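Putative citrate lyase, alfa subunit (Streptococcus mutans, PDB 2HJ0) is probably the alpha subunit of an enzyme complex, a CitF-family alpha/beta protein built round two large mixed beta sheets and modelled as a pair of identical chains. Local coordinates at residues T379-N384 against L468-L473; T403-K408 against G435-V440; S414-V417 against T423-D426. All coordinates share one frame; numbering follows the deposited sequence.

In the fold
The three contacts lie round the part of the nine-strand mixed sheet that holds 409-413, 440-442, 447-449 and 467-468. Contact 1 sets the turn of the small 376-377/383-384 hairpin against the start of helix 470-481, which follows strand 467-468; contacts 2 and 3 lie at the two ends of strand 409-413. Along the chain contact 1 encloses contact 2, which encloses contact 3. Centres of contacts 1 and 3 are about 8 Å apart, with I470 packing on F424; those of 1 and 2 about 14 Å, with a probable G435-N382 hydrogen bond. Contacts 2 and 3 do not touch. Together they join the hairpin turn, both helix ends and the loops after 409-413 and before 440-442.

Contact 1 (T379-N384 against L468-L473); sequences TNFNVN and LTIEEL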
ATOM      1  N   THR A 379      31.355  28.543  -3.990  1.00 23.02           N
ATOM      2  CA  THR A 379      31.904  28.499  -5.338  1.00 23.63           C
ATOM      3  C   THR A 379      32.074  27.073  -5.862  1.00 23.56           C
ATOM      4  O   THR A 379      32.640  26.848  -6.935  1.00 23.42           O
ATOM      5  CB  THR A 379      33.271  29.204  -5.408  1.00 23.59           C
ATOM      6  OG1 THR A 379      34.221  28.471  -4.629  1.00 23.66           O
ATOM      7  CG2 THR A 379      33.168  30.625  -4.882  1.00 24.66           C
ATOM      8  N   ASN A 380      31.605  26.105  -5.096  1.00 23.17           N
ATOM      9  CA  ASN A 380      31.697  24.718  -5.523  1.00 24.33           C
ATOM     10  C   ASN A 380      30.302  24.197  -5.821  1.00 23.30           C
ATOM     11  O   ASN A 380      30.100  23.005  -6.065  1.00 23.48           O
ATOM     12  CB  ASN A 380      32.355  23.871  -4.438  1.00 26.77           C
ATOM     13  CG  ASN A 380      33.867  23.827  -4.584  1.00 29.00           C
ATOM     14  OD1 ASN A 380      34.502  24.840  -4.913  1.00 29.58           O
ATOM     15  ND2 ASN A 380      34.454  22.657  -4.335  1.00 30.05           N
ATOM     16  N   PHE A 381      29.348  25.121  -5.804  1.00 21.62           N
ATOM     17  CA  PHE A 381      27.954  24.823  -6.052  1.00 19.73           C
ATOM     18  C   PHE A 381      27.261  24.043  -4.937  1.00 18.26           C
ATOM     19  O   PHE A 381      26.151  23.540  -5.123  1.00 17.64           O
ATOM     20  CB  PHE A 381      27.815  24.118  -7.402  1.00 19.90           C
ATOM     21  CG  PHE A 381      27.874  25.061  -8.575  1.00 20.83           C
ATOM     22  CD1 PHE A 381      26.717  25.697  -9.034  1.00 20.82           C
ATOM     23  CD2 PHE A 381      29.092  25.365  -9.184  1.00 21.97           C
ATOM     24  CE1 PHE A 381      26.764  26.631 -10.083  1.00 20.44           C
ATOM     25  CE2 PHE A 381      29.157  26.300 -10.234  1.00 22.40           C
ATOM     26  CZ  PHE A 381      27.987  26.933 -10.684  1.00 21.15           C
ATOM     27  N   ASN A 382      27.904  23.961  -3.775  1.00 15.98           N
ATOM     28  CA  ASN A 382      27.311  23.260  -2.645  1.00 14.87           C
ATOM     29  C   ASN A 382      26.224  24.151  -2.084  1.00 13.81           C
ATOM     30  O   ASN A 382      26.400  25.363  -1.994  1.00 13.19           O
ATOM     31  CB  ASN A 382      28.344  22.978  -1.553  1.00 15.47           C
ATOM     32  CG  ASN A 382      29.376  21.968  -1.983  1.00 16.79           C
ATOM     33  OD1 ASN A 382      29.070  21.042  -2.727  1.00 17.91           O
ATOM     34  ND2 ASN A 382      30.602  22.127  -1.509  1.00 18.23           N
ATOM     35  N   VAL A 383      25.106  23.552  -1.699  1.00 13.03           N
ATOM     36  CA  VAL A 383      23.992  24.319  -1.168  1.00 12.95           C
ATOM     37  C   VAL A 383      23.723  24.023   0.306  1.00 13.17           C
ATOM     38  O   VAL A 383      23.766  22.867   0.731  1.00 13.10           O
ATOM     39  CB  VAL A 383      22.705  24.032  -1.974  1.00 11.93           C
ATOM     40  CG1 VAL A 383      21.584  24.916  -1.481  1.00 12.86           C
ATOM     41  CG2 VAL A 383      22.949  24.258  -3.461  1.00  9.33           C
ATOM     42  N   ASN A 384      23.447  25.081   1.070  1.00 13.73           N
ATOM     43  CA  ASN A 384      23.142  24.981   2.500  1.00 12.88           C
ATOM     44  C   ASN A 384      21.732  25.465   2.778  1.00 11.30           C
ATOM     45  O   ASN A 384      21.371  26.586   2.434  1.00 10.51           O
ATOM     46  CB  ASN A 384      24.139  25.812   3.331  1.00 14.99           C
ATOM     47  CG  ASN A 384      23.719  25.958   4.807  1.00 16.57           C
ATOM     48  OD1 ASN A 384      23.262  25.008   5.451  1.00 17.21           O
ATOM     49  ND2 ASN A 384      23.900  27.150   5.340  1.00 17.15           N
ATOM     50  N   LEU A 468      27.125  34.149 -15.780  1.00 19.29           N
ATOM     51  CA  LEU A 468      28.390  34.359 -15.106  1.00 18.46           C
ATOM     52  C   LEU A 468      28.876  33.053 -14.493  1.00 19.58           C
ATOM     53  O   LEU A 468      28.262  31.994 -14.669  1.00 19.36           O
ATOM     54  CB  LEU A 468      28.248  35.413 -14.003  1.00 18.76           C
ATOM     55  CG  LEU A 468      27.438  36.674 -14.286  1.00 20.01           C
ATOM     56  CD1 LEU A 468      25.956  36.323 -14.203  1.00 21.81           C
ATOM     57  CD2 LEU A 468      27.751  37.755 -13.269  1.00 18.96           C
ATOM     58  N   THR A 469      29.990  33.139 -13.772  1.00 20.16           N
ATOM     59  CA  THR A 469      30.572  31.988 -13.097  1.00 20.47           C
ATOM     60  C   THR A 469      30.139  32.080 -11.646  1.00 20.29           C
ATOM     61  O   THR A 469      29.825  33.165 -11.166  1.00 21.22           O
ATOM     62  CB  THR A 469      32.109  32.032 -13.137  1.00 21.26           C
ATOM     63  OG1 THR A 469      32.570  33.168 -12.395  1.00 21.62           O
ATOM     64  CG2 THR A 469      32.608  32.132 -14.571  1.00 20.34           C
ATOM     65  N   ILE A 470      30.120  30.958 -10.943  1.00 20.55           N
ATOM     66  CA  ILE A 470      29.726  30.986  -9.544  1.00 20.85           C
ATOM     67  C   ILE A 470      30.677  31.919  -8.771  1.00 21.91           C
ATOM     68  O   ILE A 470      30.254  32.599  -7.835  1.00 22.06           O
ATOM     69  CB  ILE A 470      29.719  29.536  -8.932  1.00 19.95           C
ATOM     70  CG1 ILE A 470      29.094  29.540  -7.542  1.00 18.56           C
ATOM     71  CG2 ILE A 470      31.127  29.000  -8.830  1.00 19.80           C
ATOM     72  CD1 ILE A 470      27.673  30.037  -7.507  1.00 17.48           C
ATOM     73  N   GLU A 471      31.946  31.978  -9.174  1.00 23.00           N
ATOM     74  CA  GLU A 471      32.902  32.851  -8.489  1.00 25.69           C
ATOM     75  C   GLU A 471      32.529  34.318  -8.637  1.00 25.06           C
ATOM     76  O   GLU A 471      32.705  35.116  -7.709  1.00 25.25           O
ATOM     77  CB  GLU A 471      34.328  32.655  -9.015  1.00 27.82           C
ATOM     78  CG  GLU A 471      34.962  31.309  -8.689  1.00 31.35           C
ATOM     79  CD  GLU A 471      34.409  30.173  -9.545  1.00 33.60           C
ATOM     80  OE1 GLU A 471      34.210  30.387 -10.769  1.00 32.35           O
ATOM     81  OE2 GLU A 471      34.193  29.065  -8.990  1.00 35.20           O
ATOM     82  N   GLU A 472      32.022  34.681  -9.809  1.00 24.91           N
ATOM     83  CA  GLU A 472      31.624  36.063 -10.048  1.00 24.59           C
ATOM     84  C   GLU A 472      30.425  36.455  -9.204  1.00 24.60           C
ATOM     85  O   GLU A 472      30.317  37.605  -8.782  1.00 26.01           O
ATOM     86  CB  GLU A 472      31.312  36.278 -11.519  1.00 24.13           C
ATOM     87  CG  GLU A 472      32.528  36.180 -12.388  1.00 26.56           C
ATOM     88  CD  GLU A 472      32.187  36.295 -13.851  1.00 28.50           C
ATOM     89  OE1 GLU A 472      31.278  35.564 -14.303  1.00 27.76           O
ATOM     90  OE2 GLU A 472      32.827  37.105 -14.556  1.00 29.58           O
ATOM     91  N   LEU A 473      29.527  35.506  -8.958  1.00 23.67           N
ATOM     92  CA  LEU A 473      28.357  35.777  -8.139  1.00 23.66           C
ATOM     93  C   LEU A 473      28.785  36.081  -6.705  1.00 23.74           C
ATOM     94  O   LEU A 473      28.236  36.968  -6.062  1.00 21.01           O
ATOM     95  CB  LEU A 473      27.407  34.578  -8.150  1.00 23.93           C
ATOM     96  CG  LEU A 473      26.632  34.345  -9.442  1.00 23.90           C
ATOM     97  CD1 LEU A 473      25.747  33.122  -9.285  1.00 23.54           C
ATOM     98  CD2 LEU A 473      25.784  35.570  -9.771  1.00 23.73           C
TER
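The F381 ring lies with one face against I470, whose CG1 sits 4.3 Å from the ring centroid and 13° off the normal, a CH-pi contact. The two side chains run antiparallel, the isoleucine lying over the outer CE2/CZ part of the ring: I470 CB is 3.5 Å from F381 CE2. With CG1 anti to the backbone N (chi1 -171°), I470 carries that branch over the phenyl face and close to T379, while CG2 lies beside the T379 carbonyl. F381 has a left-handed backbone conformation in the turn between strands 376-377 and 383-384, where D378 OD1 accepts hydrogen bonds from N380 N and N382 N. On the helix side, a capping box fixes the first turn: E472 N donates to T469 OG1 at 3.0 Å, and T469 N returns a bond to E472 OE1 at 2.8 Å. E471 bends at chi2 and brings OE2 to 3.7 Å from T379 CB. V441 of strand 440-442 also packs on the F381 side chain. No hydrogen bond crosses between the segments; van der Waals packing joins them. E471 OE2 and T379 O are both acceptors and add no bond, and the exposed carboxylate is probably hydrated.

Contact 2 (T403-K408 against G435-V440); sequences TAFAAK and GTSVDV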
ATOM      1  N   THR A 403      15.740  15.624  -4.773  1.00 11.74           N
ATOM      2  CA  THR A 403      15.344  15.933  -6.131  1.00 12.97           C
ATOM      3  C   THR A 403      16.514  16.549  -6.890  1.00 11.97           C
ATOM      4  O   THR A 403      16.709  16.290  -8.078  1.00 11.48           O
ATOM      5  CB  THR A 403      14.159  16.893  -6.153  1.00 12.32           C
ATOM      6  OG1 THR A 403      14.625  18.208  -5.855  1.00 17.15           O
ATOM      7  CG2 THR A 403      13.155  16.490  -5.119  1.00 10.68           C
ATOM      8  N   ALA A 404      17.301  17.364  -6.204  1.00 11.17           N
ATOM      9  CA  ALA A 404      18.434  17.991  -6.866  1.00 10.83           C
ATOM     10  C   ALA A 404      19.228  16.931  -7.599  1.00 10.97           C
ATOM     11  O   ALA A 404      19.784  17.176  -8.666  1.00 12.81           O
ATOM     12  CB  ALA A 404      19.325  18.693  -5.862  1.00  9.08           C
ATOM     13  N   PHE A 405      19.295  15.738  -7.033  1.00 10.07           N
ATOM     14  CA  PHE A 405      20.045  14.699  -7.697  1.00  9.51           C
ATOM     15  C   PHE A 405      19.251  14.001  -8.801  1.00  9.83           C
ATOM     16  O   PHE A 405      19.749  13.841  -9.911  1.00 10.57           O
ATOM     17  CB  PHE A 405      20.548  13.680  -6.673  1.00  8.17           C
ATOM     18  CG  PHE A 405      21.161  12.450  -7.290  1.00  7.17           C
ATOM     19  CD1 PHE A 405      20.374  11.354  -7.618  1.00  5.35           C
ATOM     20  CD2 PHE A 405      22.522  12.397  -7.562  1.00  6.01           C
ATOM     21  CE1 PHE A 405      20.930  10.235  -8.203  1.00  6.49           C
ATOM     22  CE2 PHE A 405      23.085  11.278  -8.149  1.00  5.48           C
ATOM     23  CZ  PHE A 405      22.288  10.196  -8.470  1.00  6.54           C
ATOM     24  N   ALA A 406      18.023  13.593  -8.499  1.00  8.92           N
ATOM     25  CA  ALA A 406      17.212  12.883  -9.463  1.00  8.60           C
ATOM     26  C   ALA A 406      16.884  13.688 -10.703  1.00 10.42           C
ATOM     27  O   ALA A 406      16.978  13.177 -11.820  1.00 12.22           O
ATOM     28  CB  ALA A 406      15.951  12.408  -8.817  1.00  8.82           C
ATOM     29  N   ALA A 407      16.512  14.948 -10.514  1.00 11.11           N
ATOM     30  CA  ALA A 407      16.140  15.826 -11.624  1.00 11.78           C
ATOM     31  C   ALA A 407      17.187  15.884 -12.741  1.00 12.76           C
ATOM     32  O   ALA A 407      18.386  15.829 -12.487  1.00 12.83           O
ATOM     33  CB  ALA A 407      15.863  17.223 -11.093  1.00 12.13           C
ATOM     34  N   LYS A 408      16.712  15.977 -13.978  1.00 13.08           N
ATOM     35  CA  LYS A 408      17.581  16.047 -15.135  1.00 13.39           C
ATOM     36  C   LYS A 408      18.319  17.355 -15.042  1.00 14.20           C
ATOM     37  O   LYS A 408      19.475  17.458 -15.423  1.00 14.58           O
ATOM     38  CB  LYS A 408      16.776  16.077 -16.430  1.00 16.20           C
ATOM     39  CG  LYS A 408      15.864  14.899 -16.694  1.00 17.84           C
ATOM     40  CD  LYS A 408      16.627  13.650 -17.031  1.00 19.83           C
ATOM     41  CE  LYS A 408      15.691  12.639 -17.670  1.00 23.04           C
ATOM     42  NZ  LYS A 408      14.519  12.323 -16.797  1.00 23.92           N
ATOM     43  N   GLY A 435      27.365  20.279  -4.785  1.00  8.72           N
ATOM     44  CA  GLY A 435      27.345  21.034  -6.020  1.00  9.41           C
ATOM     45  C   GLY A 435      27.160  20.158  -7.234  1.00 10.19           C
ATOM     46  O   GLY A 435      26.553  20.553  -8.238  1.00 10.79           O
ATOM     47  N   THR A 436      27.694  18.953  -7.148  1.00  9.49           N
ATOM     48  CA  THR A 436      27.562  18.009  -8.246  1.00 10.11           C
ATOM     49  C   THR A 436      26.100  17.708  -8.604  1.00 10.19           C
ATOM     50  O   THR A 436      25.843  17.065  -9.615  1.00  8.60           O
ATOM     51  CB  THR A 436      28.243  16.714  -7.900  1.00  8.31           C
ATOM     52  OG1 THR A 436      27.826  16.313  -6.595  1.00 10.30           O
ATOM     53  CG2 THR A 436      29.738  16.890  -7.922  1.00  7.74           C
ATOM     54  N   SER A 437      25.163  18.173  -7.774  1.00 10.36           N
ATOM     55  CA  SER A 437      23.730  17.973  -8.001  1.00 12.78           C
ATOM     56  C   SER A 437      23.062  19.266  -8.459  1.00 14.41           C
ATOM     57  O   SER A 437      21.903  19.271  -8.872  1.00 14.89           O
ATOM     58  CB  SER A 437      23.026  17.493  -6.719  1.00 11.67           C
ATOM     59  OG  SER A 437      23.207  16.113  -6.491  1.00 11.59           O
ATOM     60  N   VAL A 438      23.792  20.370  -8.357  1.00 15.02           N
ATOM     61  CA  VAL A 438      23.259  21.659  -8.752  1.00 13.99           C
ATOM     62  C   VAL A 438      23.743  21.954 -10.162  1.00 14.52           C
ATOM     63  O   VAL A 438      24.944  22.014 -10.420  1.00 14.88           O
ATOM     64  CB  VAL A 438      23.719  22.752  -7.784  1.00 13.97           C
ATOM     65  CG1 VAL A 438      23.115  24.081  -8.181  1.00 13.09           C
ATOM     66  CG2 VAL A 438      23.310  22.370  -6.361  1.00 14.00           C
ATOM     67  N   ASP A 439      22.795  22.123 -11.076  1.00 14.74           N
ATOM     68  CA  ASP A 439      23.110  22.380 -12.471  1.00 14.61           C
ATOM     69  C   ASP A 439      23.155  23.849 -12.840  1.00 13.85           C
ATOM     70  O   ASP A 439      24.109  24.310 -13.471  1.00 14.94           O
ATOM     71  CB  ASP A 439      22.103  21.667 -13.363  1.00 14.82           C
ATOM     72  CG  ASP A 439      22.140  20.164 -13.184  1.00 16.31           C
ATOM     73  OD1 ASP A 439      23.225  19.586 -13.382  1.00 16.06           O
ATOM     74  OD2 ASP A 439      21.089  19.560 -12.843  1.00 17.90           O
ATOM     75  N   VAL A 440      22.123  24.584 -12.458  1.00 12.61           N
ATOM     76  CA  VAL A 440      22.054  25.997 -12.783  1.00 11.29           C
ATOM     77  C   VAL A 440      21.610  26.815 -11.598  1.00 10.83           C
ATOM     78  O   VAL A 440      20.661  26.462 -10.901  1.00 11.28           O
ATOM     79  CB  VAL A 440      21.052  26.262 -13.926  1.00 12.05           C
ATOM     80  CG1 VAL A 440      21.095  27.742 -14.305  1.00 11.01           C
ATOM     81  CG2 VAL A 440      21.362  25.369 -15.118  1.00  8.87           C
TER
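The D439 carboxylate, beside the K408 carbonyl, is gripped from two quarters: S410 N donates to OD2 and R453 NH1 makes a salt bridge to OD1. D439 OD2 and K408 O, 3.7 Å apart and both acceptors, are merely neighbours; R453 NH1 also bonds to K408 O, so one arginine ties both segments together although no hydrogen bond runs directly between them. S437 faces the last turn of helix 400-406. Its CB lies 4.0 Å from A404 CB, and its hydroxyl, OG, is 3.6 Å from F405 CB. S437 OG lies in the plane of the F405 ring at its edge, 3.9 Å from F405 CD2. The hydroxyl is beside its own backbone N (chi1 -80°), which turns it to the F405 side of the helix. The carbonyls of A404 and S437 come close without bonding to each other; A404 O takes its hydrogen bond from S410 OG. F405 packs in addition on P43 of the second subunit. The contact thus joins the C-terminal end of helix 400-406 to the 3-10 turn leading into strand 440-442, with A404 resting on strand 369-372 and S410 reaching in from strand 409-413, the neighbour of 440-442.

Contact 3 (S414-V417 against T423-D426); sequences SPLV and TFVD
Where the chain leaves strand 409-413 it doubles back through the short strands 417-418 and 421-422, and the contact joins the two ends of this excursion. T423 binds two successive carbonyls: its OG1 donates to P415 O at 2.9 Å, and its backbone N to L416 O at 3.1 Å with an N-H...O angle of 159°. Because OG1 lies beside the backbone N (chi1 -61°), both donors face the 414-417 backbone, each tilted well off its carbonyl plane. S414 OG adds a weak bond to P415 O and meets T423 CG2 at 3.3 Å. F424 turns its ring edge to the same backbone, with S414 O and L416 O in the ring plane and S414 O 3.8 Å from F424 CE1, so weakly polarised C-H groups face carbonyl oxygens. The L416 side chain runs roughly perpendicular to that of F424, with L416 CD1 3.9 Å from F424 CD1. Both residues also pack on helix 470-481, L416 against K476 and I480 and F424 against L473. Two successive carbonyls, one taken by the T423 hydroxyl and one by its amide, are consistent with the base of a short beta hairpin at the end of an inner strand of a Rossmann-like sheet.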
ATOM      1  N   SER A 414      17.972  32.112  -5.960  1.00 18.61           N
ATOM      2  CA  SER A 414      18.011  32.872  -4.711  1.00 20.33           C
ATOM      3  C   SER A 414      18.672  34.246  -4.855  1.00 20.59           C
ATOM      4  O   SER A 414      19.702  34.390  -5.523  1.00 18.98           O
ATOM      5  CB  SER A 414      18.748  32.100  -3.625  1.00 19.40           C
ATOM      6  OG  SER A 414      18.964  32.964  -2.527  1.00 19.85           O
ATOM      7  N   PRO A 415      18.100  35.272  -4.199  1.00 21.10           N
ATOM      8  CA  PRO A 415      18.676  36.615  -4.295  1.00 21.89           C
ATOM      9  C   PRO A 415      20.163  36.598  -3.996  1.00 22.82           C
ATOM     10  O   PRO A 415      20.658  35.742  -3.266  1.00 22.67           O
ATOM     11  CB  PRO A 415      17.874  37.416  -3.279  1.00 20.58           C
ATOM     12  CG  PRO A 415      17.477  36.388  -2.284  1.00 22.20           C
ATOM     13  CD  PRO A 415      17.081  35.222  -3.140  1.00 21.04           C
ATOM     14  N   LEU A 416      20.872  37.541  -4.597  1.00 23.82           N
ATOM     15  CA  LEU A 416      22.301  37.662  -4.429  1.00 24.02           C
ATOM     16  C   LEU A 416      22.645  37.881  -2.962  1.00 24.67           C
ATOM     17  O   LEU A 416      23.619  37.335  -2.453  1.00 24.35           O
ATOM     18  CB  LEU A 416      22.797  38.829  -5.270  1.00 24.27           C
ATOM     19  CG  LEU A 416      24.267  38.812  -5.671  1.00 25.29           C
ATOM     20  CD1 LEU A 416      24.573  37.538  -6.450  1.00 25.08           C
ATOM     21  CD2 LEU A 416      24.567  40.044  -6.520  1.00 23.85           C
ATOM     22  N   VAL A 417      21.828  38.676  -2.280  1.00 26.24           N
ATOM     23  CA  VAL A 417      22.046  38.972  -0.869  1.00 26.33           C
ATOM     24  C   VAL A 417      20.720  39.160  -0.134  1.00 26.48           C
ATOM     25  O   VAL A 417      19.720  39.548  -0.734  1.00 26.36           O
ATOM     26  CB  VAL A 417      22.902  40.255  -0.720  1.00 26.24           C
ATOM     27  CG1 VAL A 417      22.957  40.685   0.718  1.00 26.79           C
ATOM     28  CG2 VAL A 417      24.308  40.003  -1.233  1.00 25.45           C
ATOM     29  N   THR A 423      24.261  35.562  -0.010  1.00 25.24           N
ATOM     30  CA  THR A 423      23.766  34.232  -0.305  1.00 23.63           C
ATOM     31  C   THR A 423      24.861  33.400  -0.965  1.00 22.78           C
ATOM     32  O   THR A 423      24.830  32.176  -0.912  1.00 23.96           O
ATOM     33  CB  THR A 423      22.546  34.284  -1.209  1.00 23.67           C
ATOM     34  OG1 THR A 423      21.502  35.009  -0.548  1.00 22.88           O
ATOM     35  CG2 THR A 423      22.068  32.874  -1.518  1.00 22.33           C
ATOM     36  N   PHE A 424      25.840  34.064  -1.571  1.00 20.48           N
ATOM     37  CA  PHE A 424      26.936  33.360  -2.221  1.00 19.84           C
ATOM     38  C   PHE A 424      28.265  33.600  -1.515  1.00 19.80           C
ATOM     39  O   PHE A 424      28.692  34.739  -1.324  1.00 18.55           O
ATOM     40  CB  PHE A 424      27.024  33.777  -3.688  1.00 18.13           C
ATOM     41  CG  PHE A 424      25.787  33.468  -4.464  1.00 17.59           C
ATOM     42  CD1 PHE A 424      24.674  34.293  -4.379  1.00 17.35           C
ATOM     43  CD2 PHE A 424      25.702  32.306  -5.218  1.00 16.68           C
ATOM     44  CE1 PHE A 424      23.489  33.959  -5.023  1.00 15.98           C
ATOM     45  CE2 PHE A 424      24.522  31.962  -5.866  1.00 16.12           C
ATOM     46  CZ  PHE A 424      23.418  32.790  -5.766  1.00 15.72           C
ATOM     47  N   VAL A 425      28.923  32.518  -1.134  1.00 20.29           N
ATOM     48  CA  VAL A 425      30.182  32.641  -0.424  1.00 22.26           C
ATOM     49  C   VAL A 425      31.206  31.631  -0.928  1.00 23.62           C
ATOM     50  O   VAL A 425      30.917  30.841  -1.822  1.00 23.47           O
ATOM     51  CB  VAL A 425      29.970  32.419   1.074  1.00 21.37           C
ATOM     52  CG1 VAL A 425      28.903  33.374   1.597  1.00 20.57           C
ATOM     53  CG2 VAL A 425      29.570  30.992   1.314  1.00 21.87           C
ATOM     54  N   ASP A 426      32.404  31.654  -0.355  1.00 24.33           N
ATOM     55  CA  ASP A 426      33.436  30.726  -0.778  1.00 26.09           C
ATOM     56  C   ASP A 426      33.278  29.346  -0.165  1.00 25.92           C
ATOM     57  O   ASP A 426      33.788  28.371  -0.698  1.00 26.52           O
ATOM     58  CB  ASP A 426      34.820  31.264  -0.432  1.00 29.19           C
ATOM     59  CG  ASP A 426      35.210  32.438  -1.278  1.00 32.10           C
ATOM     60  OD1 ASP A 426      35.199  32.301  -2.529  1.00 35.28           O
ATOM     61  OD2 ASP A 426      35.530  33.498  -0.694  1.00 34.04           O
TER